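Local coordinates for protein pyocin S8 (PDB 6W0V) that forms the nuclease domain of a Pseudomonas aeruginosa bacteriocin, probably cutting DNA, and binds a cognate immunity protein that presumably restrains it, at residues R91-V100 and N113-H122. The protein carries 1 engineered substitution. Sequence-based numbering, arbitrary orientation.
Sequences RDKYAIHHVV and NLRVMTPKMH. Engineered in segment 91-100: Ala95 (natural residue Glu).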
loop_
_atom_site.group_PDB
_atom_site.type_symbol
_atom_site.label_atom_id
_atom_site.label_comp_id
_atom_site.label_asym_id
_atom_site.label_seq_id
_atom_site.Cartn_x
_atom_site.Cartn_y
_atom_site.Cartn_z
ATOM N N ARG A 91 9.380 6.277 -0.415
ATOM C CA ARG A 91 8.603 5.481 0.568
ATOM C C ARG A 91 7.135 5.883 0.461
ATOM O O ARG A 91 6.789 7.009 0.826
ATOM C CB ARG A 91 9.172 5.644 1.978
ATOM C CG ARG A 91 10.592 5.111 2.129
ATOM C CD ARG A 91 10.739 3.635 1.791
ATOM N NE ARG A 91 10.459 2.756 2.921
ATOM C CZ ARG A 91 11.286 2.544 3.944
ATOM N NH1 ARG A 91 12.456 3.159 4.004
ATOM N NH2 ARG A 91 10.930 1.721 4.914
ATOM N N ASP A 92 6.308 4.975 -0.036
ATOM C CA ASP A 92 4.895 5.297 -0.337
ATOM C C ASP A 92 3.953 4.243 0.232
ATOM O O ASP A 92 2.743 4.366 0.034
ATOM C CB ASP A 92 4.705 5.407 -1.846
ATOM C CG ASP A 92 5.293 4.241 -2.615
ATOM O OD1 ASP A 92 5.551 3.201 -1.989
ATOM O OD2 ASP A 92 5.497 4.392 -3.828
ATOM N N LYS A 93 4.489 3.252 0.937
ATOM C CA LYS A 93 3.698 2.145 1.504
ATOM C C LYS A 93 3.569 2.365 2.998
ATOM O O LYS A 93 4.499 2.925 3.606
ATOM C CB LYS A 93 4.398 0.798 1.367
ATOM C CG LYS A 93 4.978 0.491 0.011
ATOM C CD LYS A 93 3.917 0.534 -1.039
ATOM C CE LYS A 93 4.418 -0.057 -2.334
ATOM N NZ LYS A 93 5.636 0.639 -2.810
ATOM N N TYR A 94 2.494 1.870 3.573
ATOM C CA TYR A 94 2.413 1.721 5.037
ATOM C C TYR A 94 3.617 0.913 5.482
ATOM O O TYR A 94 3.897 -0.134 4.905
ATOM C CB TYR A 94 1.097 1.083 5.439
ATOM C CG TYR A 94 -0.002 2.095 5.405
ATOM C CD1 TYR A 94 -0.084 3.069 6.380
ATOM C CD2 TYR A 94 -0.890 2.136 4.348
ATOM C CE1 TYR A 94 -1.076 4.026 6.352
ATOM C CE2 TYR A 94 -1.892 3.082 4.308
ATOM C CZ TYR A 94 -1.981 4.029 5.309
ATOM O OH TYR A 94 -2.956 4.969 5.284
ATOM N N ALA A 95 4.341 1.477 6.430
ATOM C CA ALA A 95 5.570 0.879 6.969
ATOM C C ALA A 95 5.187 0.126 8.232
ATOM O O ALA A 95 4.364 0.617 9.002
ATOM C CB ALA A 95 6.587 1.944 7.233
ATOM N N ILE A 96 5.719 -1.072 8.380
ATOM C CA ILE A 96 5.667 -1.770 9.682
ATOM C C ILE A 96 6.959 -1.404 10.393
ATOM O O ILE A 96 8.014 -1.810 9.912
ATOM C CB ILE A 96 5.499 -3.275 9.483
ATOM C CG1 ILE A 96 4.249 -3.592 8.663
ATOM C CG2 ILE A 96 5.498 -3.965 10.830
ATOM C CD1 ILE A 96 4.191 -5.010 8.182
ATOM N N HIS A 97 6.847 -0.586 11.429
ATOM C CA HIS A 97 7.996 0.006 12.143
ATOM C C HIS A 97 8.296 -0.857 13.357
ATOM O O HIS A 97 7.359 -1.239 14.062
ATOM C CB HIS A 97 7.688 1.438 12.556
ATOM C CG HIS A 97 8.760 2.022 13.397
ATOM N ND1 HIS A 97 10.038 2.219 12.911
ATOM C CD2 HIS A 97 8.758 2.439 14.679
ATOM C CE1 HIS A 97 10.776 2.750 13.862
ATOM N NE2 HIS A 97 10.015 2.889 14.955
ATOM N N HIS A 98 9.569 -1.150 13.562
ATOM C CA HIS A 98 10.067 -1.793 14.798
ATOM C C HIS A 98 10.308 -0.701 15.827
ATOM O O HIS A 98 11.229 0.102 15.615
ATOM C CB HIS A 98 11.311 -2.593 14.483
ATOM C CG HIS A 98 10.964 -3.804 13.708
ATOM N ND1 HIS A 98 10.989 -3.825 12.337
ATOM C CD2 HIS A 98 10.542 -5.018 14.114
ATOM C CE1 HIS A 98 10.634 -5.025 11.927
ATOM N NE2 HIS A 98 10.368 -5.777 13.000
ATOM N N VAL A 99 9.468 -0.654 16.857
ATOM C CA VAL A 99 9.474 0.432 17.877
ATOM C C VAL A 99 10.849 0.438 18.537
ATOM O O VAL A 99 11.492 1.502 18.581
ATOM C CB VAL A 99 8.349 0.255 18.909
ATOM C CG1 VAL A 99 8.462 1.270 20.034
ATOM C CG2 VAL A 99 6.991 0.345 18.243
ATOM N N VAL A 100 11.267 -0.722 19.029
ATOM C CA VAL A 100 12.681 -0.956 19.425
ATOM C C VAL A 100 13.380 -1.435 18.160
ATOM O O VAL A 100 12.977 -2.479 17.613
ATOM C CB VAL A 100 12.824 -1.968 20.574
ATOM C CG1 VAL A 100 14.287 -2.250 20.877
ATOM C CG2 VAL A 100 12.091 -1.503 21.820
ATOM N N ASN A 113 6.223 -5.137 19.137
ATOM C CA ASN A 113 7.325 -4.217 18.777
ATOM C C ASN A 113 7.010 -3.525 17.451
ATOM O O ASN A 113 7.874 -2.793 16.945
ATOM C CB ASN A 113 8.659 -4.946 18.680
ATOM C CG ASN A 113 9.812 -3.976 18.607
ATOM O OD1 ASN A 113 9.784 -2.930 19.251
ATOM N ND2 ASN A 113 10.808 -4.302 17.803
ATOM N N LEU A 114 5.825 -3.762 16.896
ATOM C CA LEU A 114 5.500 -3.235 15.555
ATOM C C LEU A 114 4.461 -2.138 15.678
ATOM O O LEU A 114 3.509 -2.274 16.444
ATOM C CB LEU A 114 4.986 -4.353 14.659
ATOM C CG LEU A 114 5.905 -5.565 14.580
ATOM C CD1 LEU A 114 5.292 -6.612 13.675
ATOM C CD2 LEU A 114 7.296 -5.175 14.105
ATOM N N ARG A 115 4.654 -1.117 14.866
ATOM C CA ARG A 115 3.647 -0.066 14.660
ATOM C C ARG A 115 3.501 0.091 13.168
ATOM O O ARG A 115 4.512 0.056 12.479
ATOM C CB ARG A 115 4.116 1.261 15.241
ATOM C CG ARG A 115 4.408 1.189 16.722
ATOM C CD ARG A 115 3.173 0.783 17.454
ATOM N NE ARG A 115 2.219 1.864 17.611
ATOM C CZ ARG A 115 1.418 1.950 18.664
ATOM N NH1 ARG A 115 0.538 2.929 18.768
ATOM N NH2 ARG A 115 1.505 1.048 19.623
ATOM N N VAL A 116 2.294 0.301 12.697
ATOM C CA VAL A 116 2.148 0.681 11.277
ATOM C C VAL A 116 2.172 2.201 11.216
ATOM O O VAL A 116 1.529 2.860 12.036
ATOM C CB VAL A 116 0.919 0.039 10.643
ATOM C CG1 VAL A 116 0.761 0.511 9.208
ATOM C CG2 VAL A 116 1.040 -1.466 10.716
ATOM N N MET A 117 2.977 2.708 10.299
ATOM C CA MET A 117 3.224 4.149 10.155
ATOM C C MET A 117 3.154 4.474 8.679
ATOM O O MET A 117 3.505 3.632 7.860
ATOM C CB MET A 117 4.618 4.508 10.654
ATOM C CG MET A 117 4.817 4.174 12.091
ATOM S SD MET A 117 6.411 4.785 12.554
ATOM C CE MET A 117 6.201 4.907 14.327
ATOM N N THR A 118 2.759 5.686 8.366
ATOM C CA THR A 118 2.992 6.208 7.014
ATOM C C THR A 118 4.478 6.486 6.892
ATOM O O THR A 118 5.155 6.703 7.894
ATOM C CB THR A 118 2.172 7.467 6.790
ATOM O OG1 THR A 118 2.661 8.417 7.738
ATOM C CG2 THR A 118 0.694 7.200 6.951
ATOM N N PRO A 119 5.022 6.486 5.666
ATOM C CA PRO A 119 6.414 6.864 5.454
ATOM C C PRO A 119 6.732 8.212 6.100
ATOM O O PRO A 119 7.794 8.354 6.656
ATOM C CB PRO A 119 6.497 6.940 3.932
ATOM C CG PRO A 119 5.531 5.874 3.488
ATOM C CD PRO A 119 4.368 6.012 4.441
ATOM N N LYS A 120 5.807 9.164 5.985
ATOM C CA LYS A 120 5.988 10.533 6.517
ATOM C C LYS A 120 6.278 10.437 8.014
ATOM O O LYS A 120 7.207 11.110 8.481
ATOM C CB LYS A 120 4.745 11.382 6.259
ATOM C CG LYS A 120 4.861 12.829 6.699
ATOM C CD LYS A 120 3.553 13.576 6.587
ATOM C CE LYS A 120 3.515 14.830 7.434
ATOM N NZ LYS A 120 3.762 14.545 8.869
ATOM N N MET A 121 5.508 9.627 8.736
ATOM C CA MET A 121 5.721 9.437 10.190
ATOM C C MET A 121 6.970 8.581 10.392
ATOM O O MET A 121 7.787 8.921 11.254
ATOM C CB MET A 121 4.520 8.760 10.852
ATOM C CG MET A 121 3.373 9.711 11.115
ATOM S SD MET A 121 3.916 11.337 11.723
ATOM C CE MET A 121 4.960 10.858 13.097
ATOM N N HIS A 122 7.101 7.516 9.607
ATOM C CA HIS A 122 8.158 6.487 9.761
ATOM C C HIS A 122 9.542 7.130 9.671
ATOM O O HIS A 122 10.413 6.802 10.486
ATOM C CB HIS A 122 7.974 5.411 8.698
ATOM C CG HIS A 122 8.821 4.219 8.950
ATOM N ND1 HIS A 122 9.360 3.473 7.935
ATOM C CD2 HIS A 122 9.234 3.658 10.105
ATOM C CE1 HIS A 122 10.053 2.477 8.449
ATOM N NE2 HIS A 122 9.999 2.573 9.782
#
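The His122 ring has the methyl of the engineered Ala95 over one face, CB lying 3.2 Å from His122 ND1, and takes Arg91 NH2 and His97 ND1 at its edge, near its plane. His97 and His122 meet rim to rim with planes 72° apart, bringing His97 ND1 to 3.1 Å from His122 NE2. The His97 ring reaches His122 because chi1, 174°, turns CG away from the backbone N, while Met117 approaches it obliquely, its SD 4.2 Å from the His97 centroid. On the other face of the strand pair, with Ile96 and Val116, Leu114 CD2 lies over one face of the His98 ring, whose edge meets Asn113 ND2; His98 NE2 is bonded to Val108 O.

The backbone fixes this division. Ala95–Met117 and His97–Arg115 are antiparallel hydrogen-bonded pairs, Ile96–Val116 and His98–Leu114 non-hydrogen-bonded ones; His97 N to Arg115 O, at 2.6 Å and 172°, is nearly straight. Ile96, Leu114 and Val116 thereby face helix 45-57, against Trp45, Phe48 and Phe52. At the far end the Asn113 amide clamps Val100: OD1 accepts from Val100 N (2.7 Å) on a lone pair, and ND2 donates to Val100 O (2.8 Å), which lies in the plane of the Asn113 amide.

Thr118 N-caps helix 119-122, OG1 accepting from Met121 N at 3.3 Å and also bonding Glu86. An antiparallel strand pair leading into a helix that brings His122 beside His97, while His98 lies on the other face, fits the ββα-metal (His-Me finger) motif of H-N-H colicin and pyocin DNases, here with Ala95 replacing the natural Glu.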